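Local coordinates for putative solute-binding component of ABC transporter (Clostridium phytofermentans, PDB 4YS6), which probably serves as the sugar-binding component of an ABC transporter and is seen here with beta-D-glucopyranose in its cleft, at residues C244-T249 against G270-I275; Y142-K147 against M288-D293; E168-D173 against D240-S245; W216-A221 against T249-T254. All blocks are in the same frame, centred on the assembly; numbering follows the deposited sequence. Where two conformers were deposited one is given.

Contact 1: C244-T249 against G270-I275; sequences CSNDST and GQDCDI. With BGC (beta-D-glucopyranose), chain D.
Gly-270, in the loop after strand 267-268, lies against the carboxylate of Asp-247, with Gly-270 CA 3.5 Å from Asp-247 OD1. At Gln-271 the backbone bonds both ways with Asp-247: Gln-271 O accepts from Asp-247 N at 2.9 Å, while Gln-271 N makes a weak bond to Asp-247 OD1. The Gln-271 side chain starts anti to its N (chi1 165°) and runs extended to Ser-245, where Gln-271 NE2 gives to Ser-245 O at 2.8 Å in its own amide plane; OE1 is taken by Lys-292. Next comes Asp-272, whose carboxylate oxygens divide the sugar between them, OD1 accepting from glucose O3 and OD2 from glucose O4, the latter at 2.5 Å. Asn-246 ND2 reaches the same glucose O4 at 2.9 Å in a nearly straight bond, and its OD1 caps helix 247-260 by accepting from Thr-249 N. Asp-274 N gives to the anti lone pair of Asp-247 OD2, 2.8 Å away. Glucose O4 thus donates to a carboxylate and accepts from an amide, a pairing that fixes its hydroxyl direction. Buried Asp-247 is held by Asp-274 N, weakly by Gln-271 N, and by Ser-289 OG, donors that would help it stay ionised despite Asp-274 nearby.

Contact 2: Y142-K147 against M288-D293; sequences YMVGTK and MSIFKD. With BGC (beta-D-glucopyranose), chain D.
Ile-290 turns its CG1 branch beside its own N (chi1 -62°) and then bends again at chi2, which carries CD1 to Lys-147 on the facing helix; one turn earlier, Val-144 with chi1 169° sends CG1 to Ile-290 and CG2 to Lys-292. This is a helix laid against the edge strand of a mixed sheet in a periplasmic-binding-protein fold, where strand 289-291 pairs with strand 331-339 and helix 141-155 passes beside it. The contact is apolar. Val-144 CG1 faces Ile-290 CG1 at 4.3 Å, and its other methyl, CG2, lies equally far from Lys-292 CD. Lys-147 brings its aliphatic part across Ile-290, with CB and CD both about 4.0 Å from Ile-290 CD1, before the bend at its last torsion leads NZ away. Selenomethionine Met-288, bent at chi2 and chi3, brings CE to 4.0 Å from Lys-147 O. Pro-336 of strand 331-339 touches both Val-144 and Ile-290, and Phe-182 of helix 177-195 packs on Val-144 and Lys-292, so the apolar layer continues past the two segments. Lys-292 links this layer to the pocket: its aliphatic chain bends at chi3 and its ammonium group also bonds Gln-271 OE1. Lys-292 NZ gives to glucose O3 at 2.9 Å and, weakly, to O2 at 3.1 Å.

Contact 3: E168-D173 against D240-S245; sequences EIFTGD and DAVLCS
Glu-168 and Phe-170 exchange backbone bonds with the strand beside them in parallel register, Glu-168 opposite Val-242, Ile-169 opposite Leu-243 and Phe-170 opposite Cys-244. The ladder runs from Glu-168 N to Ala-241 O (3.0 Å), Leu-243 N to Glu-168 O, Phe-170 N to Leu-243 O (2.8 Å, N-H...O 168°) and Ser-245 N to Phe-170 O. Three of these carbonyl oxygens also take CA-H...O contacts, Glu-168 O from Val-242 CA at 3.3 Å. Beyond the last rung, Thr-171 OG1 and Ser-245 OG are hydrogen-bonded at 2.8 Å; chi1 of -164° sets the Thr-171 hydroxyl anti to its N, within reach of the serine. Apolar contacts fill both faces. On one, Ile-169 CG2 lies 4.1 Å from Leu-243 CD2, the two chains side by side, and both touch Met-187 of helix 177-195. On the other, Val-242 CG1 meets the Phe-170 ring obliquely, 3.7 Å from CD1, and Cys-244 SG makes an oblique sulfur-aromatic contact with that ring, 5.4 Å from its centroid; Val-253 of helix 247-260 packs there too, while Arg-224 forms a cation-pi contact with Phe-170. Such neighbouring parallel strands, flanked by helices on both faces, make the alpha/beta core of one lobe of the periplasmic-binding-protein fold.

Contact 4: W216-A221 against T249-T254; sequences WSTETA and TALGVT. With BGC (beta-D-glucopyranose), chain D.
Trp-216 lays one indole face against the bound glucose and turns its six-membered ring toward helix 247-260. C5 of the sugar stands over the centre of the ring system, and glucose C6 comes within 3.5 Å of Trp-216 CG. The Trp-216 CE3 corner meets Thr-249 CG2 obliquely at 4.2 Å. This is CH-pi stacking on the sugar side, common in carbohydrate sites, and NE1 is anchored by Asp-176, which also hydrogen-bonds the glucose. Ser-217 follows as the N-cap of helix 218-232, Ser-217 OG accepting from Thr-220 N at 3.1 Å in a nearly straight bond. Thr-218 then carries much of the contact between the helices. Thr-218 CG2, anti to the backbone N (chi1 -63° for OG1), lies 3.5 Å from Gly-252 N and also touches Leu-251 CG, while OG1, on the other branch, is bonded to Ser-248 O. Thr-218 O receives a CA-H...O contact from Gly-252 CA at 3.4 Å, with the CA atoms of Thr-218 and Gly-252 only 4.5 Å apart, an approach possible because Gly-252 has no side chain. Ala-221, a turn later, sets its CB 3.7 Å from Thr-249 O and also near Gly-252. Helix 218-232 thus packs closely on the first turns of helix 247-260, whose Val-253 rests on strand 241-244 and whose Leu-251 reaches Asn-277 and Asn-280 of helix 275-282.

How the contacts relate
All four contacts are largely buried, and three of them reach the glucose, each with different chemistry: polar groups from contact 1, an ammonium group from contact 2 and an aromatic face from contact 4. Contact 3, a backbone ladder in the four-stranded sheet, does not touch it. Contacts 1 and 3 share Cys-244 and Ser-245, where strand 241-244 ends, and contacts 1 and 4 both use helix 247-260. Contact 2 sets helix 141-155 against strand 289-291, an edge strand of the seven-stranded sheet, and meets contact 1 through Gln-271 with Lys-292 and Asp-272 N with Ile-290 O. The touching residues of contacts 1 and 3 are all buried, whereas contacts 2 and 4 include partly exposed ones such as Lys-147 and Thr-218.

Contact 1: C244-T249 against G270-I275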
loop_
_atom_site.group_PDB
_atom_site.type_symbol
_atom_site.label_atom_id
_atom_site.label_comp_id
_atom_site.label_asym_id
_atom_site.label_seq_id
_atom_site.Cartn_x
_atom_site.Cartn_y
_atom_site.Cartn_z
ATOM N N CYS A 244 -3.095 -8.954 7.426
ATOM C CA CYS A 244 -3.294 -7.523 7.222
ATOM C C CYS A 244 -2.506 -7.118 6.005
ATOM O O CYS A 244 -1.307 -7.387 5.938
ATOM C CB CYS A 244 -2.827 -6.697 8.404
ATOM S SG CYS A 244 -3.727 -7.099 9.920
ATOM N N SER A 245 -3.159 -6.420 5.078
ATOM C CA SER A 245 -2.489 -6.040 3.845
ATOM C C SER A 245 -1.463 -4.934 4.033
ATOM O O SER A 245 -0.583 -4.785 3.178
ATOM C CB SER A 245 -3.510 -5.614 2.771
ATOM O OG SER A 245 -4.355 -6.691 2.371
ATOM N N ASN A 246 -1.533 -4.151 5.111
ATOM C CA ASN A 246 -0.510 -3.141 5.325
ATOM C C ASN A 246 -0.333 -2.796 6.784
ATOM O O ASN A 246 -1.005 -3.325 7.658
ATOM C CB ASN A 246 -0.819 -1.865 4.525
ATOM C CG ASN A 246 -1.796 -0.946 5.237
ATOM O OD1 ASN A 246 -2.666 -1.398 5.998
ATOM N ND2 ASN A 246 -1.633 0.366 5.036
ATOM N N ASP A 247 0.575 -1.883 7.047
ATOM C CA ASP A 247 0.872 -1.512 8.419
ATOM C C ASP A 247 -0.227 -0.669 9.083
ATOM O O ASP A 247 -0.480 -0.842 10.269
ATOM C CB ASP A 247 2.192 -0.779 8.463
ATOM C CG ASP A 247 3.428 -1.724 8.470
ATOM O OD1 ASP A 247 3.293 -2.969 8.363
ATOM O OD2 ASP A 247 4.552 -1.178 8.599
ATOM N N SER A 248 -0.916 0.222 8.371
ATOM C CA SER A 248 -1.920 1.029 9.065
ATOM C C SER A 248 -3.067 0.131 9.544
ATOM O O SER A 248 -3.582 0.332 10.663
ATOM C CB SER A 248 -2.431 2.199 8.196
ATOM O OG SER A 248 -3.141 1.770 7.044
ATOM N N THR A 249 -3.429 -0.902 8.778
ATOM C CA THR A 249 -4.459 -1.811 9.262
ATOM C C THR A 249 -3.900 -2.729 10.346
ATOM O O THR A 249 -4.566 -2.964 11.360
ATOM C CB THR A 249 -5.099 -2.633 8.128
ATOM O OG1 THR A 249 -4.123 -3.425 7.458
ATOM C CG2 THR A 249 -5.784 -1.706 7.123
ATOM N N GLY A 270 1.948 -7.281 7.539
ATOM C CA GLY A 270 1.818 -5.889 7.219
ATOM C C GLY A 270 2.636 -5.505 6.015
ATOM O O GLY A 270 3.136 -6.348 5.271
ATOM N N GLN A 271 2.761 -4.207 5.816
ATOM C CA GLN A 271 3.517 -3.657 4.714
ATOM C C GLN A 271 3.773 -2.160 4.960
ATOM O O GLN A 271 2.865 -1.448 5.394
ATOM C CB GLN A 271 2.753 -3.894 3.413
ATOM C CG GLN A 271 3.217 -3.110 2.267
ATOM C CD GLN A 271 2.301 -3.221 1.044
ATOM O OE1 GLN A 271 2.763 -3.014 -0.051
ATOM N NE2 GLN A 271 1.002 -3.568 1.231
ATOM N N ASP A 272 5.000 -1.733 4.650
ATOM C CA ASP A 272 5.488 -0.336 4.572
ATOM C C ASP A 272 6.606 -0.052 5.584
ATOM O O ASP A 272 7.330 0.943 5.440
ATOM C CB ASP A 272 4.421 0.751 4.833
ATOM C CG ASP A 272 3.373 0.860 3.744
ATOM O OD1 ASP A 272 3.497 0.227 2.674
ATOM O OD2 ASP A 272 2.428 1.658 3.975
ATOM N N CYS A 273 6.710 -0.873 6.623
ATOM C CA CYS A 273 7.623 -0.607 7.731
ATOM C C CYS A 273 7.412 0.792 8.306
ATOM O O CYS A 273 8.388 1.554 8.501
ATOM C CB CYS A 273 9.086 -0.780 7.310
ATOM S SG CYS A 273 9.461 -2.510 6.923
ATOM N N ASP A 274 6.149 1.148 8.554
ATOM C CA ASP A 274 5.856 2.356 9.326
ATOM C C ASP A 274 6.574 2.275 10.671
ATOM O O ASP A 274 6.716 1.208 11.252
ATOM C CB ASP A 274 4.351 2.531 9.593
ATOM C CG ASP A 274 3.552 2.867 8.346
ATOM O OD1 ASP A 274 4.151 3.234 7.305
ATOM O OD2 ASP A 274 2.301 2.813 8.435
ATOM N N ILE A 275 6.959 3.421 11.204
ATOM C CA ILE A 275 7.718 3.465 12.444
ATOM C C ILE A 275 6.972 2.806 13.598
ATOM O O ILE A 275 7.561 2.045 14.342
ATOM C CB ILE A 275 8.078 4.926 12.808
ATOM C CG1 ILE A 275 9.127 5.425 11.831
ATOM C CG2 ILE A 275 8.632 5.045 14.228
ATOM C CD1 ILE A 275 9.379 6.924 11.908
HETATM C C2 BGC D . 0.090 1.503 -0.797
HETATM C C3 BGC D . 0.503 0.969 0.536
HETATM C C4 BGC D . -0.039 1.754 1.655
HETATM C C5 BGC D . -1.521 1.951 1.554
HETATM C C6 BGC D . -2.083 2.929 2.563
HETATM C C1 BGC D . -1.449 1.523 -0.886
HETATM O O1 BGC D . -1.877 1.998 -2.005
HETATM O O2 BGC D . 0.606 0.678 -1.834
HETATM O O3 BGC D . 1.980 0.972 0.549
HETATM O O4 BGC D . 0.179 1.089 2.924
HETATM O O5 BGC D . -1.808 2.476 0.223
HETATM O O6 BGC D . -1.310 4.116 2.639
HETATM O O HOH W 1 0.878 1.519 6.427
#

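Contact 2: Y142-K147 against M288-D293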
loop_
_atom_site.group_PDB
_atom_site.type_symbol
_atom_site.label_atom_id
_atom_site.label_comp_id
_atom_site.label_asym_id
_atom_site.label_seq_id
_atom_site.Cartn_x
_atom_site.Cartn_y
_atom_site.Cartn_z
ATOM N N TYR A 142 1.182 -7.535 -6.473
ATOM C CA TYR A 142 0.769 -8.932 -6.383
ATOM C C TYR A 142 1.792 -9.714 -5.551
ATOM O O TYR A 142 1.423 -10.527 -4.701
ATOM C CB TYR A 142 0.611 -9.529 -7.773
ATOM C CG TYR A 142 0.158 -10.949 -7.741
ATOM C CD1 TYR A 142 -1.185 -11.260 -7.611
ATOM C CD2 TYR A 142 1.073 -11.984 -7.825
ATOM C CE1 TYR A 142 -1.605 -12.579 -7.573
ATOM C CE2 TYR A 142 0.662 -13.291 -7.792
ATOM C CZ TYR A 142 -0.671 -13.578 -7.663
ATOM O OH TYR A 142 -1.044 -14.899 -7.628
HETATM N N MSE A 143 3.070 -9.437 -5.756
HETATM C CA MSE A 143 4.130 -10.147 -5.028
HETATM C C MSE A 143 4.085 -9.805 -3.536
HETATM O O MSE A 143 4.361 -10.667 -2.676
HETATM C CB MSE A 143 5.516 -9.837 -5.622
HETATM C CG MSE A 143 6.609 -10.453 -4.847
HETATM SE SE MSE A 143 8.331 -9.916 -5.665
HETATM C CE MSE A 143 8.032 -10.664 -7.452
ATOM N N VAL A 144 3.730 -8.562 -3.198
ATOM C CA VAL A 144 3.558 -8.195 -1.806
ATOM C C VAL A 144 2.534 -9.132 -1.170
ATOM O O VAL A 144 2.748 -9.679 -0.097
ATOM C CB VAL A 144 3.083 -6.723 -1.624
ATOM C CG1 VAL A 144 2.646 -6.453 -0.183
ATOM C CG2 VAL A 144 4.158 -5.722 -2.052
ATOM N N GLY A 145 1.389 -9.281 -1.829
ATOM C CA GLY A 145 0.353 -10.172 -1.343
ATOM C C GLY A 145 0.838 -11.608 -1.235
ATOM O O GLY A 145 0.595 -12.262 -0.243
ATOM N N THR A 146 1.506 -12.101 -2.280
ATOM C CA THR A 146 2.077 -13.442 -2.237
ATOM C C THR A 146 2.945 -13.630 -0.994
ATOM O O THR A 146 2.834 -14.639 -0.276
ATOM C CB THR A 146 2.937 -13.740 -3.483
ATOM O OG1 THR A 146 2.175 -13.518 -4.678
ATOM C CG2 THR A 146 3.416 -15.171 -3.469
ATOM N N LYS A 147 3.816 -12.661 -0.731
ATOM C CA LYS A 147 4.756 -12.790 0.390
ATOM C C LYS A 147 4.002 -12.891 1.704
ATOM O O LYS A 147 4.384 -13.663 2.599
ATOM C CB LYS A 147 5.735 -11.620 0.436
ATOM C CG LYS A 147 6.776 -11.656 -0.675
ATOM C CD LYS A 147 7.788 -10.517 -0.498
ATOM C CE LYS A 147 8.822 -10.465 -1.585
ATOM N NZ LYS A 147 9.669 -11.673 -1.564
HETATM N N MSE A 288 5.942 -9.514 10.807
HETATM C CA MSE A 288 6.729 -9.113 9.657
HETATM C C MSE A 288 6.085 -7.895 9.019
HETATM O O MSE A 288 4.926 -7.534 9.319
HETATM C CB MSE A 288 6.813 -10.258 8.646
HETATM C CG MSE A 288 5.466 -10.689 8.099
HETATM SE SE MSE A 288 4.735 -9.643 6.597
HETATM C CE MSE A 288 5.339 -10.734 5.091
ATOM N N SER A 289 6.845 -7.259 8.136
ATOM C CA SER A 289 6.320 -6.235 7.293
ATOM C C SER A 289 7.050 -6.353 5.957
ATOM O O SER A 289 7.818 -7.289 5.726
ATOM C CB SER A 289 6.464 -4.846 7.936
ATOM O OG SER A 289 5.770 -3.833 7.196
ATOM N N ILE A 290 6.710 -5.487 5.037
ATOM C CA ILE A 290 7.316 -5.492 3.710
ATOM C C ILE A 290 7.900 -4.112 3.546
ATOM O O ILE A 290 7.206 -3.114 3.752
ATOM C CB ILE A 290 6.282 -5.798 2.590
ATOM C CG1 ILE A 290 5.653 -7.192 2.732
ATOM C CG2 ILE A 290 6.913 -5.609 1.195
ATOM C CD1 ILE A 290 6.577 -8.328 2.591
ATOM N N PHE A 291 9.173 -4.044 3.192
ATOM C CA PHE A 291 9.845 -2.774 2.997
ATOM C C PHE A 291 9.784 -2.392 1.524
ATOM O O PHE A 291 10.239 -3.126 0.657
ATOM C CB PHE A 291 11.298 -2.825 3.447
ATOM C CG PHE A 291 12.070 -1.563 3.171
ATOM C CD1 PHE A 291 11.624 -0.334 3.648
ATOM C CD2 PHE A 291 13.257 -1.604 2.471
ATOM C CE1 PHE A 291 12.354 0.824 3.403
ATOM C CE2 PHE A 291 13.987 -0.463 2.240
ATOM C CZ PHE A 291 13.521 0.761 2.709
ATOM N N LYS A 292 9.221 -1.222 1.282
ATOM C CA LYS A 292 9.126 -0.620 -0.023
ATOM C C LYS A 292 9.861 0.730 0.040
ATOM O O LYS A 292 9.408 1.698 0.657
ATOM C CB LYS A 292 7.653 -0.456 -0.433
ATOM C CG LYS A 292 6.853 -1.759 -0.344
ATOM C CD LYS A 292 5.542 -1.727 -1.093
ATOM C CE LYS A 292 4.577 -0.658 -0.602
ATOM N NZ LYS A 292 3.264 -0.895 -1.277
ATOM N N ASP A 293 11.041 0.781 -0.558
ATOM C CA ASP A 293 11.892 1.956 -0.393
ATOM C C ASP A 293 11.339 3.087 -1.273
ATOM O O ASP A 293 11.534 3.078 -2.495
ATOM C CB ASP A 293 13.345 1.629 -0.755
ATOM C CG ASP A 293 14.308 2.736 -0.368
ATOM O OD1 ASP A 293 13.894 3.918 -0.296
ATOM O OD2 ASP A 293 15.498 2.434 -0.134
HETATM C C2 BGC D . 0.090 1.503 -0.797
HETATM C C3 BGC D . 0.503 0.969 0.536
HETATM C C4 BGC D . -0.039 1.754 1.655
HETATM C C5 BGC D . -1.521 1.951 1.554
HETATM C C6 BGC D . -2.083 2.929 2.563
HETATM C C1 BGC D . -1.449 1.523 -0.886
HETATM O O1 BGC D . -1.877 1.998 -2.005
HETATM O O2 BGC D . 0.606 0.678 -1.834
HETATM O O3 BGC D . 1.980 0.972 0.549
HETATM O O4 BGC D . 0.179 1.089 2.924
HETATM O O5 BGC D . -1.808 2.476 0.223
HETATM O O6 BGC D . -1.310 4.116 2.639
#

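Contact 3: E168-D173 against D240-S245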
loop_
_atom_site.group_PDB
_atom_site.type_symbol
_atom_site.label_atom_id
_atom_site.label_comp_id
_atom_site.label_asym_id
_atom_site.label_seq_id
_atom_site.Cartn_x
_atom_site.Cartn_y
_atom_site.Cartn_z
ATOM N N GLU A 168 -8.250 -14.218 10.535
ATOM C CA GLU A 168 -9.069 -13.070 10.120
ATOM C C GLU A 168 -8.280 -12.234 9.121
ATOM O O GLU A 168 -7.063 -12.332 9.047
ATOM C CB GLU A 168 -9.518 -12.232 11.319
ATOM C CG GLU A 168 -10.400 -13.016 12.339
ATOM C CD GLU A 168 -11.799 -13.353 11.822
ATOM O OE1 GLU A 168 -12.279 -12.681 10.887
ATOM O OE2 GLU A 168 -12.433 -14.281 12.371
ATOM N N ILE A 169 -8.983 -11.407 8.351
ATOM C CA ILE A 169 -8.402 -10.744 7.190
ATOM C C ILE A 169 -8.792 -9.275 7.171
ATOM O O ILE A 169 -9.960 -8.956 7.361
ATOM C CB ILE A 169 -8.894 -11.388 5.889
ATOM C CG1 ILE A 169 -8.559 -12.880 5.823
ATOM C CG2 ILE A 169 -8.302 -10.682 4.681
ATOM C CD1 ILE A 169 -9.442 -13.627 4.834
ATOM N N PHE A 170 -7.800 -8.416 6.956
ATOM C CA PHE A 170 -7.998 -6.960 6.847
ATOM C C PHE A 170 -7.266 -6.467 5.624
ATOM O O PHE A 170 -6.038 -6.588 5.576
ATOM C CB PHE A 170 -7.467 -6.229 8.065
ATOM C CG PHE A 170 -8.285 -6.434 9.305
ATOM C CD1 PHE A 170 -8.292 -7.664 9.945
ATOM C CD2 PHE A 170 -9.040 -5.393 9.835
ATOM C CE1 PHE A 170 -9.073 -7.854 11.075
ATOM C CE2 PHE A 170 -9.799 -5.583 10.971
ATOM C CZ PHE A 170 -9.822 -6.821 11.578
ATOM N N THR A 171 -7.985 -5.959 4.627
ATOM C CA THR A 171 -7.302 -5.341 3.494
ATOM C C THR A 171 -7.630 -3.834 3.410
ATOM O O THR A 171 -8.139 -3.220 4.362
ATOM C CB THR A 171 -7.606 -6.085 2.157
ATOM O OG1 THR A 171 -6.650 -5.696 1.147
ATOM C CG2 THR A 171 -9.010 -5.819 1.667
ATOM N N GLY A 172 -7.254 -3.222 2.296
ATOM C CA GLY A 172 -7.270 -1.785 2.198
ATOM C C GLY A 172 -8.564 -1.225 1.663
ATOM O O GLY A 172 -9.610 -1.884 1.657
ATOM N N ASP A 173 -8.491 0.021 1.207
ATOM C CA ASP A 173 -9.685 0.733 0.776
ATOM C C ASP A 173 -10.147 0.185 -0.562
ATOM O O ASP A 173 -9.324 -0.063 -1.448
ATOM C CB ASP A 173 -9.403 2.218 0.668
ATOM C CG ASP A 173 -10.638 3.015 0.303
ATOM O OD1 ASP A 173 -11.419 3.364 1.222
ATOM O OD2 ASP A 173 -10.855 3.249 -0.909
ATOM N N ASP A 240 -5.203 -17.548 15.345
ATOM C CA ASP A 240 -3.886 -18.043 14.932
ATOM C C ASP A 240 -3.157 -17.077 13.991
ATOM O O ASP A 240 -1.928 -16.979 14.040
ATOM C CB ASP A 240 -4.020 -19.408 14.259
ATOM C CG ASP A 240 -4.539 -20.486 15.222
ATOM O OD1 ASP A 240 -3.760 -20.900 16.109
ATOM O OD2 ASP A 240 -5.724 -20.892 15.136
ATOM N N ALA A 241 -3.905 -16.363 13.146
ATOM C CA ALA A 241 -3.301 -15.420 12.218
ATOM C C ALA A 241 -4.250 -14.321 11.823
ATOM O O ALA A 241 -5.452 -14.556 11.683
ATOM C CB ALA A 241 -2.807 -16.140 10.952
ATOM N N VAL A 242 -3.696 -13.123 11.631
ATOM C CA VAL A 242 -4.437 -12.029 10.995
ATOM C C VAL A 242 -3.659 -11.553 9.774
ATOM O O VAL A 242 -2.567 -11.005 9.879
ATOM C CB VAL A 242 -4.687 -10.848 11.948
ATOM C CG1 VAL A 242 -5.719 -9.881 11.344
ATOM C CG2 VAL A 242 -5.202 -11.342 13.290
ATOM N N LEU A 243 -4.236 -11.792 8.611
ATOM C CA LEU A 243 -3.693 -11.289 7.367
ATOM C C LEU A 243 -4.078 -9.831 7.248
ATOM O O LEU A 243 -5.255 -9.518 7.049
ATOM C CB LEU A 243 -4.235 -12.095 6.188
ATOM C CG LEU A 243 -3.962 -11.534 4.807
ATOM C CD1 LEU A 243 -2.437 -11.498 4.591
ATOM C CD2 LEU A 243 -4.670 -12.403 3.760
ATOM N N CYS A 244 -3.095 -8.954 7.426
ATOM C CA CYS A 244 -3.294 -7.523 7.222
ATOM C C CYS A 244 -2.506 -7.118 6.005
ATOM O O CYS A 244 -1.307 -7.387 5.938
ATOM C CB CYS A 244 -2.827 -6.697 8.404
ATOM S SG CYS A 244 -3.727 -7.099 9.920
ATOM N N SER A 245 -3.159 -6.420 5.078
ATOM C CA SER A 245 -2.489 -6.040 3.845
ATOM C C SER A 245 -1.463 -4.934 4.033
ATOM O O SER A 245 -0.583 -4.785 3.178
ATOM C CB SER A 245 -3.510 -5.614 2.771
ATOM O OG SER A 245 -4.355 -6.691 2.371
#

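Contact 4: W216-A221 against T249-T254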
loop_
_atom_site.group_PDB
_atom_site.type_symbol
_atom_site.label_atom_id
_atom_site.label_comp_id
_atom_site.label_asym_id
_atom_site.label_seq_id
_atom_site.Cartn_x
_atom_site.Cartn_y
_atom_site.Cartn_z
ATOM N N TRP A 216 -8.000 2.900 4.481
ATOM C CA TRP A 216 -6.855 2.242 5.092
ATOM C C TRP A 216 -6.712 2.647 6.570
ATOM O O TRP A 216 -5.597 2.643 7.146
ATOM C CB TRP A 216 -5.575 2.577 4.340
ATOM C CG TRP A 216 -5.418 1.996 2.956
ATOM C CD1 TRP A 216 -5.672 2.598 1.755
ATOM C CD2 TRP A 216 -4.887 0.703 2.647
ATOM N NE1 TRP A 216 -5.317 1.759 0.729
ATOM C CE2 TRP A 216 -4.851 0.584 1.250
ATOM C CE3 TRP A 216 -4.442 -0.374 3.428
ATOM C CZ2 TRP A 216 -4.370 -0.570 0.610
ATOM C CZ3 TRP A 216 -3.978 -1.512 2.789
ATOM C CH2 TRP A 216 -3.935 -1.594 1.407
ATOM N N SER A 217 -7.853 2.981 7.180
ATOM C CA SER A 217 -7.858 3.605 8.491
ATOM C C SER A 217 -7.493 2.672 9.640
ATOM O O SER A 217 -8.109 1.628 9.848
ATOM C CB SER A 217 -9.240 4.215 8.753
ATOM O OG SER A 217 -9.365 4.617 10.104
ATOM N N THR A 218 -6.477 3.074 10.394
ATOM C CA THR A 218 -6.103 2.370 11.610
ATOM C C THR A 218 -7.276 2.287 12.570
ATOM O O THR A 218 -7.539 1.225 13.136
ATOM C CB THR A 218 -4.920 3.064 12.300
ATOM O OG1 THR A 218 -3.795 3.016 11.434
ATOM C CG2 THR A 218 -4.575 2.374 13.622
ATOM N N GLU A 219 -8.006 3.386 12.741
ATOM C CA GLU A 219 -9.115 3.396 13.694
ATOM C C GLU A 219 -10.238 2.466 13.267
ATOM O O GLU A 219 -10.831 1.754 14.095
ATOM C CB GLU A 219 -9.669 4.811 13.873
ATOM C CG GLU A 219 -10.726 4.889 14.970
ATOM C CD GLU A 219 -11.125 6.314 15.324
ATOM O OE1 GLU A 219 -10.447 7.260 14.868
ATOM O OE2 GLU A 219 -12.119 6.486 16.066
ATOM N N THR A 220 -10.544 2.458 11.971
ATOM C CA THR A 220 -11.575 1.577 11.448
ATOM C C THR A 220 -11.191 0.101 11.623
ATOM O O THR A 220 -12.023 -0.737 12.040
ATOM C CB THR A 220 -11.848 1.899 9.957
ATOM O OG1 THR A 220 -12.346 3.243 9.863
ATOM C CG2 THR A 220 -12.884 0.951 9.364
ATOM N N ALA A 221 -9.926 -0.219 11.356
ATOM C CA ALA A 221 -9.432 -1.574 11.572
ATOM C C ALA A 221 -9.523 -1.962 13.041
ATOM O O ALA A 221 -9.952 -3.066 13.369
ATOM C CB ALA A 221 -8.020 -1.710 11.116
ATOM N N THR A 249 -3.429 -0.902 8.778
ATOM C CA THR A 249 -4.459 -1.811 9.262
ATOM C C THR A 249 -3.900 -2.729 10.346
ATOM O O THR A 249 -4.566 -2.964 11.360
ATOM C CB THR A 249 -5.099 -2.633 8.128
ATOM O OG1 THR A 249 -4.123 -3.425 7.458
ATOM C CG2 THR A 249 -5.784 -1.706 7.123
ATOM N N ALA A 250 -2.672 -3.202 10.176
ATOM C CA ALA A 250 -2.061 -4.023 11.218
ATOM C C ALA A 250 -1.973 -3.304 12.555
ATOM O O ALA A 250 -2.123 -3.925 13.619
ATOM C CB ALA A 250 -0.679 -4.484 10.776
ATOM N N LEU A 251 -1.661 -2.019 12.524
ATOM C CA LEU A 251 -1.585 -1.238 13.755
ATOM C C LEU A 251 -2.913 -1.212 14.514
ATOM O O LEU A 251 -2.948 -1.303 15.745
ATOM C CB LEU A 251 -1.138 0.176 13.447
ATOM C CG LEU A 251 -0.883 1.069 14.639
ATOM C CD1 LEU A 251 0.204 0.459 15.518
ATOM C CD2 LEU A 251 -0.471 2.447 14.149
ATOM N N GLY A 252 -4.011 -1.055 13.785
ATOM C CA GLY A 252 -5.335 -1.070 14.370
ATOM C C GLY A 252 -5.636 -2.427 14.965
ATOM O O GLY A 252 -6.147 -2.547 16.072
ATOM N N VAL A 253 -5.298 -3.464 14.212
ATOM C CA VAL A 253 -5.470 -4.831 14.696
ATOM C C VAL A 253 -4.668 -5.065 15.981
ATOM O O VAL A 253 -5.201 -5.556 16.981
ATOM C CB VAL A 253 -5.077 -5.821 13.602
ATOM C CG1 VAL A 253 -4.829 -7.229 14.137
ATOM C CG2 VAL A 253 -6.186 -5.844 12.542
ATOM N N THR A 254 -3.387 -4.728 15.980
ATOM C CA THR A 254 -2.599 -4.962 17.188
ATOM C C THR A 254 -3.039 -4.080 18.359
ATOM O O THR A 254 -3.014 -4.536 19.514
ATOM C CB THR A 254 -1.080 -4.786 16.931
ATOM O OG1 THR A 254 -0.791 -3.468 16.495
ATOM C CG2 THR A 254 -0.611 -5.723 15.871
HETATM C C2 BGC D . 0.090 1.503 -0.797
HETATM C C3 BGC D . 0.503 0.969 0.536
HETATM C C4 BGC D . -0.039 1.754 1.655
HETATM C C5 BGC D . -1.521 1.951 1.554
HETATM C C6 BGC D . -2.083 2.929 2.563
HETATM C C1 BGC D . -1.449 1.523 -0.886
HETATM O O1 BGC D . -1.877 1.998 -2.005
HETATM O O2 BGC D . 0.606 0.678 -1.834
HETATM O O3 BGC D . 1.980 0.972 0.549
HETATM O O4 BGC D . 0.179 1.089 2.924
HETATM O O5 BGC D . -1.808 2.476 0.223
HETATM O O6 BGC D . -1.310 4.116 2.639
#